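ABC transporter periplasmic substrate-binding protein (PDB 5MY5) binds tungstate selectively in the periplasm and probably hands it to the membrane components of an ABC transporter. Local coordinates at residues Gly71-His82 against Gln223-Cys234; Asp106-Ala117 against Gly187-Tyr197. The protein carries 2 engineered substitutions. All coordinates share one frame; numbering follows the deposited sequence.

Contact 1 of 2, residues Gly71-His82 against Gln223-Cys234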
loop_
_atom_site.group_PDB
_atom_site.type_symbol
_atom_site.label_atom_id
_atom_site.label_comp_id
_atom_site.label_asym_id
_atom_site.label_seq_id
_atom_site.Cartn_x
_atom_site.Cartn_y
_atom_site.Cartn_z
ATOM N N GLY A 71 -3.984 11.641 -14.326
ATOM C CA GLY A 71 -4.644 12.800 -13.809
ATOM C C GLY A 71 -4.143 14.072 -14.448
ATOM O O GLY A 71 -4.934 14.931 -14.871
ATOM N N GLU A 72 -2.818 14.200 -14.557
ATOM C CA GLU A 72 -2.262 15.325 -15.284
ATOM C C GLU A 72 -2.724 15.426 -16.771
ATOM O O GLU A 72 -2.944 16.512 -17.211
ATOM C CB GLU A 72 -0.734 15.244 -15.227
ATOM C CG GLU A 72 -0.042 16.485 -15.770
ATOM C CD GLU A 72 1.469 16.379 -15.662
ATOM O OE1 GLU A 72 1.957 15.436 -15.014
ATOM O OE2 GLU A 72 2.138 17.301 -16.225
ATOM N N ASN A 73 -2.930 14.312 -17.462
ATOM C CA ASN A 73 -3.366 14.339 -18.862
ATOM C C ASN A 73 -4.887 14.491 -18.992
ATOM O O ASN A 73 -5.415 14.404 -20.096
ATOM C CB ASN A 73 -2.909 13.066 -19.525
ATOM C CG ASN A 73 -2.911 13.122 -21.066
ATOM O OD1 ASN A 73 -2.225 13.973 -21.699
ATOM N ND2 ASN A 73 -3.638 12.180 -21.684
ATOM N N CYS A 74 -5.601 14.646 -17.891
ATOM C CA CYS A 74 -7.050 14.828 -17.865
ATOM C C CYS A 74 -7.781 13.561 -18.289
ATOM O O CYS A 74 -8.939 13.638 -18.758
ATOM C CB CYS A 74 -7.501 16.052 -18.682
ATOM S SG CYS A 74 -6.750 17.614 -18.130
ATOM N N ASP A 75 -7.141 12.414 -18.173
ATOM C CA ASP A 75 -7.711 11.150 -18.603
ATOM C C ASP A 75 -8.875 10.695 -17.665
ATOM O O ASP A 75 -9.690 9.789 -17.980
ATOM C CB ASP A 75 -6.679 10.021 -18.682
ATOM C CG ASP A 75 -5.652 10.177 -19.745
ATOM O OD1 ASP A 75 -6.057 10.581 -20.840
ATOM O OD2 ASP A 75 -4.467 9.756 -19.554
ATOM N N VAL A 76 -8.792 11.110 -16.401
ATOM C CA VAL A 76 -9.628 10.650 -15.304
ATOM C C VAL A 76 -10.110 11.806 -14.442
ATOM O O VAL A 76 -9.576 12.926 -14.460
ATOM C CB VAL A 76 -8.887 9.590 -14.416
ATOM C CG1 VAL A 76 -8.520 8.347 -15.170
ATOM C CG2 VAL A 76 -7.678 10.207 -13.698
ATOM N N ASP A 77 -11.171 11.562 -13.681
ATOM C CA ASP A 77 -11.756 12.497 -12.802
ATOM C C ASP A 77 -11.201 12.537 -11.358
ATOM O O ASP A 77 -11.369 13.501 -10.619
ATOM C CB ASP A 77 -13.257 12.185 -12.698
ATOM C CG ASP A 77 -13.935 12.112 -14.072
ATOM O OD1 ASP A 77 -13.846 13.128 -14.836
ATOM O OD2 ASP A 77 -14.534 11.073 -14.427
ATOM N N ILE A 78 -10.613 11.413 -10.956
ATOM C CA ILE A 78 -10.168 11.236 -9.539
ATOM C C ILE A 78 -9.054 10.215 -9.483
ATOM O O ILE A 78 -8.995 9.298 -10.273
ATOM C CB ILE A 78 -11.393 10.795 -8.682
ATOM C CG1 ILE A 78 -11.063 10.929 -7.233
ATOM C CG2 ILE A 78 -11.878 9.440 -9.088
ATOM C CD1 ILE A 78 -12.286 10.739 -6.348
ATOM N N LEU A 79 -8.199 10.423 -8.504
ATOM C CA LEU A 79 -7.143 9.495 -8.188
ATOM C C LEU A 79 -7.498 8.832 -6.834
ATOM O O LEU A 79 -7.933 9.486 -5.905
ATOM C CB LEU A 79 -5.794 10.240 -7.982
ATOM C CG LEU A 79 -5.268 11.026 -9.136
ATOM C CD1 LEU A 79 -3.834 11.506 -8.847
ATOM C CD2 LEU A 79 -5.361 10.364 -10.465
ATOM N N LEU A 80 -7.086 7.583 -6.747
ATOM C CA LEU A 80 -7.069 6.892 -5.390
ATOM C C LEU A 80 -5.694 6.280 -5.332
ATOM O O LEU A 80 -5.404 5.274 -5.951
ATOM C CB LEU A 80 -8.185 5.822 -5.300
ATOM C CG LEU A 80 -8.220 5.080 -3.967
ATOM C CD1 LEU A 80 -8.499 5.983 -2.777
ATOM C CD2 LEU A 80 -9.292 3.940 -4.121
ATOM N N VAL A 81 -4.835 6.872 -4.495
ATOM C CA VAL A 81 -3.413 6.474 -4.509
ATOM C C VAL A 81 -2.868 6.490 -3.091
ATOM O O VAL A 81 -3.624 6.756 -2.142
ATOM C CB VAL A 81 -2.549 7.370 -5.434
ATOM C CG1 VAL A 81 -2.923 7.113 -6.911
ATOM C CG2 VAL A 81 -2.781 8.794 -5.093
ATOM N N HIS A 82 -1.596 6.111 -2.971
ATOM C CA HIS A 82 -1.010 5.908 -1.635
ATOM C C HIS A 82 0.461 6.276 -1.639
ATOM O O HIS A 82 1.329 5.421 -1.388
ATOM C CB HIS A 82 -1.241 4.470 -1.161
ATOM C CG HIS A 82 -0.949 3.444 -2.192
ATOM N ND1 HIS A 82 0.266 2.828 -2.297
ATOM C CD2 HIS A 82 -1.715 2.926 -3.203
ATOM C CE1 HIS A 82 0.250 1.973 -3.315
ATOM N NE2 HIS A 82 -0.950 2.022 -3.895
ATOM N N GLN A 223 -0.806 4.925 3.721
ATOM C CA GLN A 223 -1.945 5.848 3.766
ATOM C C GLN A 223 -2.516 6.011 2.312
ATOM O O GLN A 223 -1.818 6.439 1.396
ATOM C CB GLN A 223 -1.590 7.198 4.282
ATOM C CG GLN A 223 -2.775 8.124 4.407
ATOM C CD GLN A 223 -3.792 7.644 5.405
ATOM O OE1 GLN A 223 -3.468 7.393 6.591
ATOM N NE2 GLN A 223 -5.044 7.545 4.990
ATOM N N TYR A 224 -3.840 5.741 2.165
ATOM C CA TYR A 224 -4.579 6.085 0.971
ATOM C C TYR A 224 -5.266 7.427 1.040
ATOM O O TYR A 224 -5.886 7.747 2.124
ATOM C CB TYR A 224 -5.690 5.083 0.730
ATOM C CG TYR A 224 -5.229 3.906 0.026
ATOM C CD1 TYR A 224 -4.522 2.910 0.689
ATOM C CD2 TYR A 224 -5.460 3.756 -1.321
ATOM C CE1 TYR A 224 -4.064 1.783 0.015
ATOM C CE2 TYR A 224 -5.017 2.658 -2.013
ATOM C CZ TYR A 224 -4.318 1.640 -1.345
ATOM O OH TYR A 224 -3.891 0.556 -2.046
ATOM N N SER A 225 -5.245 8.158 -0.079
ATOM C CA SER A 225 -6.037 9.370 -0.237
ATOM C C SER A 225 -6.753 9.376 -1.575
ATOM O O SER A 225 -6.235 8.839 -2.567
ATOM C CB SER A 225 -5.157 10.578 -0.132
ATOM O OG SER A 225 -4.508 10.555 1.130
ATOM N N ALA A 226 -7.893 10.066 -1.591
ATOM C CA ALA A 226 -8.539 10.386 -2.851
ATOM C C ALA A 226 -8.226 11.802 -3.225
ATOM O O ALA A 226 -8.121 12.694 -2.319
ATOM C CB ALA A 226 -10.067 10.202 -2.768
ATOM N N ILE A 227 -8.053 12.042 -4.518
ATOM C CA ILE A 227 -7.761 13.421 -5.007
ATOM C C ILE A 227 -8.551 13.646 -6.269
ATOM O O ILE A 227 -8.256 13.112 -7.336
ATOM C CB ILE A 227 -6.248 13.525 -5.384
ATOM C CG1 ILE A 227 -5.362 13.146 -4.203
ATOM C CG2 ILE A 227 -5.966 14.962 -5.780
ATOM C CD1 ILE A 227 -3.881 12.899 -4.556
ATOM N N PRO A 228 -9.588 14.513 -6.185
ATOM C CA PRO A 228 -10.291 14.986 -7.372
ATOM C C PRO A 228 -9.318 15.730 -8.321
ATOM O O PRO A 228 -8.549 16.554 -7.817
ATOM C CB PRO A 228 -11.370 15.909 -6.815
ATOM C CG PRO A 228 -11.628 15.384 -5.422
ATOM C CD PRO A 228 -10.200 15.007 -4.952
ATOM N N VAL A 229 -9.439 15.450 -9.573
ATOM C CA VAL A 229 -8.644 16.208 -10.608
ATOM C C VAL A 229 -9.271 17.607 -10.643
ATOM O O VAL A 229 -10.435 17.799 -10.539
ATOM C CB VAL A 229 -8.682 15.462 -11.909
ATOM C CG1 VAL A 229 -8.093 16.291 -13.094
ATOM C CG2 VAL A 229 -7.921 14.170 -11.822
ATOM N N ASN A 230 -8.419 18.620 -10.754
ATOM C CA ASN A 230 -8.818 20.036 -10.615
ATOM C C ASN A 230 -9.403 20.573 -11.910
ATOM O O ASN A 230 -8.763 20.504 -12.941
ATOM C CB ASN A 230 -7.586 20.844 -10.217
ATOM C CG ASN A 230 -7.962 22.196 -9.721
ATOM O OD1 ASN A 230 -8.935 22.786 -10.137
ATOM N ND2 ASN A 230 -7.152 22.705 -8.804
ATOM N N PRO A 231 -10.647 21.056 -11.883
ATOM C CA PRO A 231 -11.303 21.613 -13.091
ATOM C C PRO A 231 -10.583 22.834 -13.712
ATOM O O PRO A 231 -10.713 23.108 -14.908
ATOM C CB PRO A 231 -12.716 22.009 -12.584
ATOM C CG PRO A 231 -12.844 21.411 -11.278
ATOM C CD PRO A 231 -11.545 21.046 -10.718
ATOM N N ALA A 232 -9.753 23.460 -12.931
ATOM C CA ALA A 232 -8.885 24.532 -13.476
ATOM C C ALA A 232 -7.835 24.017 -14.397
ATOM O O ALA A 232 -7.379 24.750 -15.299
ATOM C CB ALA A 232 -8.269 25.285 -12.343
ATOM N N HIS A 233 -7.423 22.769 -14.207
ATOM C CA HIS A 233 -6.469 22.113 -15.128
ATOM C C HIS A 233 -7.187 21.314 -16.208
ATOM O O HIS A 233 -6.731 21.249 -17.371
ATOM C CB HIS A 233 -5.525 21.196 -14.304
ATOM C CG HIS A 233 -4.438 20.556 -15.107
ATOM N ND1 HIS A 233 -3.412 21.282 -15.680
ATOM C CD2 HIS A 233 -4.255 19.269 -15.491
ATOM C CE1 HIS A 233 -2.605 20.452 -16.325
ATOM N NE2 HIS A 233 -3.107 19.217 -16.241
ATOM N N CYS A 234 -8.336 20.705 -15.866
ATOM C CA CYS A 234 -9.081 19.849 -16.817
ATOM C C CYS A 234 -10.513 20.330 -16.791
ATOM O O CYS A 234 -11.323 19.892 -15.961
ATOM C CB CYS A 234 -8.995 18.399 -16.312
ATOM S SG CYS A 234 -7.345 17.731 -16.140
HETATM O O HOH W 1 -12.639 16.082 -10.281
#
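H82 sets its CB over one face of the Y224 ring just past the end of strand 78-81, which runs antiparallel to strand 223-228. This pair belongs to the sheet of one lobe of a periplasmic binding protein fold. The H82 side chain can be followed outward. H82 CB stands over the centre of the Y224 ring in a CH-pi contact, 4.0 Å from the centroid. CG sits between the backbone N and the carbonyl carbon (chi1 46°), and the imidazole therefore runs alongside the phenol. H82 CD2 comes 3.4 Å from Y224 CZ, with the two ring planes oblique at 43°. At the tip, H82 NE2 is hydrogen-bonded to T33 OG1 and Y224 OH to T36 OG1.

Backbone bonds pair L79 with I227 and V81 with S225. L79 and I227 put their side chains on one face, I78 and A226 on the other. V229 N donates to D77 O, and a water bridges D77 O and V229 O.

C74, with positive phi, follows helix 64-72 and completes a Schellman motif. Its disulfide to C234 ties this helix end to the chain after the strand. Beside it, H233 NE2 donates in its ring plane to a lone pair of E72 O, 2.9 Å away.

Contact 2 of 2, residues Asp106-Ala117 against Gly187-Tyr197; sequences DFVIIGPAADPA and GGYTMTDRGTY
D106 turns its CG between the backbone N and the carbonyl carbon (chi1 68°), and R194 bends at chi3 (-66°) to meet it. The guanidinium grips the carboxylate side-on. R194 NE reaches D106 OD1 at 2.7 Å on its syn lone pair. R194 NH2 reaches D106 OD2 at 2.9 Å, also on the syn side. The two planes are nearly coplanar, and paired bonds of this kind fix the rotation of both groups. V108 CG1 packs over one face of the guanidinium, 3.5 Å from R194 NH2. The same NH2 has a second salt bridge, to E215. The backbone adds a bond from R194 N to D106 O.

R194 opens helix 194-203, directly after strand 189-193. D193 is the N-cap: its OD2 accepts from T196 N, and its OD1 from T196 OG1.

Strands 106-112 and 189-193 form an antiparallel pair in the second lobe of the periplasmic binding protein fold. V108 pairs with T192 and I110 with T190, each through two backbone bonds. On their face, I110 CG1 lies alongside T190 CG2 at 3.7 Å, and I110 CD1 touches Y197 CD1. On the other face, M191 makes an oblique Met-aromatic contact with F107, its CE 3.7 Å from F107 CD1. Helix 146-155 also touches both residues.

At the far end, Y189 reaches the turn that follows strand 106-112. Its OH donates to D115 OD1 on the anti lone pair, in the plane of the ring. D115 OD1 also accepts from V119 N. Y189 OH also accepts from A117 N at 2.9 Å, and A117 CB packs 3.4 Å from Y189 OH.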
loop_
_atom_site.group_PDB
_atom_site.type_symbol
_atom_site.label_atom_id
_atom_site.label_comp_id
_atom_site.label_asym_id
_atom_site.label_seq_id
_atom_site.Cartn_x
_atom_site.Cartn_y
_atom_site.Cartn_z
ATOM N N ASP A 106 -1.130 -1.793 5.499
ATOM C CA ASP A 106 0.159 -1.723 6.139
ATOM C C ASP A 106 1.123 -2.753 5.640
ATOM O O ASP A 106 0.808 -3.691 4.979
ATOM C CB ASP A 106 0.049 -1.752 7.672
ATOM C CG ASP A 106 -0.428 -3.089 8.213
ATOM O OD1 ASP A 106 -1.019 -3.940 7.500
ATOM O OD2 ASP A 106 -0.279 -3.300 9.458
ATOM N N PHE A 107 2.374 -2.524 6.025
ATOM C CA PHE A 107 3.469 -3.416 5.770
ATOM C C PHE A 107 3.899 -4.105 7.050
ATOM O O PHE A 107 3.719 -3.542 8.066
ATOM C CB PHE A 107 4.673 -2.628 5.152
ATOM C CG PHE A 107 4.385 -2.078 3.766
ATOM C CD1 PHE A 107 4.596 -2.819 2.686
ATOM C CD2 PHE A 107 3.947 -0.742 3.650
ATOM C CE1 PHE A 107 4.310 -2.279 1.377
ATOM C CE2 PHE A 107 3.728 -0.190 2.384
ATOM C CZ PHE A 107 3.863 -0.985 1.294
ATOM N N VAL A 108 4.534 -5.241 6.923
ATOM C CA VAL A 108 5.042 -6.047 8.086
ATOM C C VAL A 108 6.417 -6.596 7.779
ATOM O O VAL A 108 6.791 -6.796 6.599
ATOM C CB VAL A 108 4.040 -7.144 8.474
ATOM C CG1 VAL A 108 2.653 -6.554 8.919
ATOM C CG2 VAL A 108 3.863 -8.083 7.413
ATOM N N ILE A 109 7.203 -6.864 8.832
ATOM C CA ILE A 109 8.439 -7.649 8.640
ATOM C C ILE A 109 8.187 -9.064 9.093
ATOM O O ILE A 109 7.646 -9.250 10.212
ATOM C CB ILE A 109 9.605 -6.973 9.381
ATOM C CG1 ILE A 109 9.780 -5.531 8.809
ATOM C CG2 ILE A 109 10.821 -7.847 9.259
ATOM C CD1 ILE A 109 10.674 -4.740 9.660
ATOM N N ILE A 110 8.568 -10.010 8.291
ATOM C CA ILE A 110 8.347 -11.457 8.531
ATOM C C ILE A 110 9.689 -12.120 8.595
ATOM O O ILE A 110 10.716 -11.586 8.120
ATOM C CB ILE A 110 7.411 -12.101 7.544
ATOM C CG1 ILE A 110 8.067 -12.252 6.166
ATOM C CG2 ILE A 110 6.149 -11.301 7.484
ATOM C CD1 ILE A 110 7.250 -12.874 5.095
ATOM N N GLY A 111 9.721 -13.285 9.247
ATOM C CA GLY A 111 10.954 -14.057 9.353
ATOM C C GLY A 111 10.651 -15.438 9.886
ATOM O O GLY A 111 9.458 -15.724 10.233
ATOM N N PRO A 112 11.692 -16.302 10.028
ATOM C CA PRO A 112 11.445 -17.582 10.591
ATOM C C PRO A 112 10.783 -17.527 11.952
ATOM O O PRO A 112 11.060 -16.664 12.787
ATOM C CB PRO A 112 12.842 -18.250 10.607
ATOM C CG PRO A 112 13.626 -17.495 9.624
ATOM C CD PRO A 112 13.109 -16.112 9.705
ATOM N N ALA A 113 9.893 -18.500 12.188
ATOM C CA ALA A 113 9.237 -18.591 13.510
ATOM C C ALA A 113 10.249 -18.600 14.663
ATOM O O ALA A 113 10.008 -18.003 15.686
ATOM C CB ALA A 113 8.327 -19.841 13.598
ATOM N N ALA A 114 11.398 -19.234 14.431
ATOM C CA ALA A 114 12.456 -19.299 15.438
ATOM C C ALA A 114 13.132 -17.950 15.677
ATOM O O ALA A 114 13.768 -17.730 16.726
ATOM C CB ALA A 114 13.497 -20.325 15.035
ATOM N N ASP A 115 13.059 -17.055 14.677
ATOM C CA ASP A 115 13.480 -15.679 14.836
ATOM C C ASP A 115 14.929 -15.552 15.313
ATOM O O ASP A 115 15.224 -15.057 16.428
ATOM C CB ASP A 115 12.499 -15.035 15.785
ATOM C CG ASP A 115 12.712 -13.580 15.995
ATOM O OD1 ASP A 115 13.342 -12.891 15.193
ATOM O OD2 ASP A 115 12.156 -12.991 16.940
ATOM N N PRO A 116 15.863 -15.957 14.461
ATOM C CA PRO A 116 17.259 -16.067 14.882
ATOM C C PRO A 116 17.885 -14.746 15.320
ATOM O O PRO A 116 18.788 -14.764 16.154
ATOM C CB PRO A 116 17.946 -16.720 13.671
ATOM C CG PRO A 116 17.052 -16.376 12.516
ATOM C CD PRO A 116 15.667 -16.410 13.070
ATOM N N ALA A 117 17.404 -13.575 14.857
ATOM C CA ALA A 117 17.856 -12.289 15.336
ATOM C C ALA A 117 17.152 -11.769 16.558
ATOM O O ALA A 117 17.507 -10.702 17.061
ATOM C CB ALA A 117 17.759 -11.235 14.177
ATOM N N GLY A 187 16.057 -18.793 5.178
ATOM C CA GLY A 187 15.890 -18.441 6.607
ATOM C C GLY A 187 16.084 -16.998 7.033
ATOM O O GLY A 187 16.646 -16.698 8.092
ATOM N N GLY A 188 15.534 -16.111 6.220
ATOM C CA GLY A 188 15.755 -14.699 6.260
ATOM C C GLY A 188 14.543 -13.923 6.634
ATOM O O GLY A 188 13.450 -14.517 6.783
ATOM N N TYR A 189 14.757 -12.653 6.896
ATOM C CA TYR A 189 13.733 -11.675 7.175
ATOM C C TYR A 189 13.371 -10.948 5.881
ATOM O O TYR A 189 14.216 -10.759 5.034
ATOM C CB TYR A 189 14.221 -10.697 8.200
ATOM C CG TYR A 189 14.435 -11.352 9.576
ATOM C CD1 TYR A 189 15.587 -12.020 9.848
ATOM C CD2 TYR A 189 13.456 -11.306 10.511
ATOM C CE1 TYR A 189 15.773 -12.629 11.064
ATOM C CE2 TYR A 189 13.673 -11.875 11.781
ATOM C CZ TYR A 189 14.789 -12.605 11.980
ATOM O OH TYR A 189 15.012 -13.124 13.293
ATOM N N THR A 190 12.157 -10.407 5.795
ATOM C CA THR A 190 11.810 -9.570 4.614
ATOM C C THR A 190 10.645 -8.658 5.050
ATOM O O THR A 190 9.834 -8.991 5.930
ATOM C CB THR A 190 11.520 -10.407 3.381
ATOM O OG1 THR A 190 11.460 -9.520 2.242
ATOM C CG2 THR A 190 10.234 -11.124 3.437
ATOM N N MET A 191 10.520 -7.520 4.383
ATOM C CA MET A 191 9.363 -6.633 4.534
ATOM C C MET A 191 8.402 -6.954 3.364
ATOM O O MET A 191 8.823 -6.998 2.179
ATOM C CB MET A 191 9.755 -5.160 4.529
ATOM C CG MET A 191 8.622 -4.218 4.832
ATOM S SD MET A 191 8.737 -2.595 4.091
ATOM C CE MET A 191 8.309 -3.018 2.401
ATOM N N THR A 192 7.116 -7.105 3.735
ATOM C CA THR A 192 6.026 -7.370 2.752
ATOM C C THR A 192 4.835 -6.587 3.046
ATOM O O THR A 192 4.620 -6.165 4.154
ATOM C CB THR A 192 5.688 -8.849 2.727
ATOM O OG1 THR A 192 4.696 -9.144 1.719
ATOM C CG2 THR A 192 5.235 -9.362 4.019
ATOM N N ASP A 193 4.024 -6.296 1.992
ATOM C CA ASP A 193 2.677 -5.779 2.325
ATOM C C ASP A 193 1.941 -6.984 3.035
ATOM O O ASP A 193 2.179 -8.115 2.710
ATOM C CB ASP A 193 1.913 -5.348 1.043
ATOM C CG ASP A 193 1.803 -6.471 0.087
ATOM O OD1 ASP A 193 2.777 -7.026 -0.489
ATOM O OD2 ASP A 193 0.646 -6.897 -0.086
ATOM N N ARG A 194 1.017 -6.574 3.914
ATOM C CA ARG A 194 0.197 -7.586 4.633
ATOM C C ARG A 194 -0.630 -8.413 3.712
ATOM O O ARG A 194 -0.726 -9.634 3.933
ATOM C CB ARG A 194 -0.670 -6.971 5.659
ATOM C CG ARG A 194 -1.375 -8.002 6.595
ATOM C CD ARG A 194 -2.249 -7.251 7.596
ATOM N NE ARG A 194 -1.541 -6.414 8.567
ATOM C CZ ARG A 194 -1.041 -6.867 9.720
ATOM N NH1 ARG A 194 -1.110 -8.145 10.064
ATOM N NH2 ARG A 194 -0.425 -5.996 10.530
ATOM N N GLY A 195 -1.205 -7.827 2.685
ATOM C CA GLY A 195 -2.063 -8.572 1.755
ATOM C C GLY A 195 -1.354 -9.770 1.156
ATOM O O GLY A 195 -1.827 -10.890 1.140
ATOM N N THR A 196 -0.131 -9.546 0.609
ATOM C CA THR A 196 0.621 -10.624 0.017
ATOM C C THR A 196 0.989 -11.670 1.109
ATOM O O THR A 196 0.927 -12.856 0.785
ATOM C CB THR A 196 1.895 -10.129 -0.679
ATOM O OG1 THR A 196 1.558 -9.133 -1.689
ATOM C CG2 THR A 196 2.583 -11.227 -1.358
ATOM N N TYR A 197 1.345 -11.220 2.323
ATOM C CA TYR A 197 1.542 -12.161 3.403
ATOM C C TYR A 197 0.299 -13.089 3.639
ATOM O O TYR A 197 0.463 -14.316 3.721
ATOM C CB TYR A 197 1.975 -11.551 4.706
ATOM C CG TYR A 197 2.293 -12.634 5.682
ATOM C CD1 TYR A 197 3.442 -13.381 5.511
ATOM C CD2 TYR A 197 1.435 -12.924 6.778
ATOM C CE1 TYR A 197 3.720 -14.428 6.408
ATOM C CE2 TYR A 197 1.677 -13.983 7.613
ATOM C CZ TYR A 197 2.799 -14.705 7.430
ATOM O OH TYR A 197 3.089 -15.671 8.328
HETATM O O HOH W 2 -1.545 -4.771 2.892
#

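In the fold
Contacts 1 and 2 lie on opposite sides of the chain's centre. Their centres are about 34 Å apart, and their nearest atoms come within about 6 Å without touching. Along the chain, segment 71-82 comes first, then both segments of contact 2, and then 223-234. The chain thus leaves the first lobe, builds contact 2 in the second, and returns to complete contact 1. Strand 100-112 carries part of contact 2 and pairs with strand 221-228 of contact 1, so the two contacts share neighbouring strands of one branched or curled sheet. This two-lobed plan is that of periplasmic binding proteins, in which the ligand is usually held in the cleft between lobes.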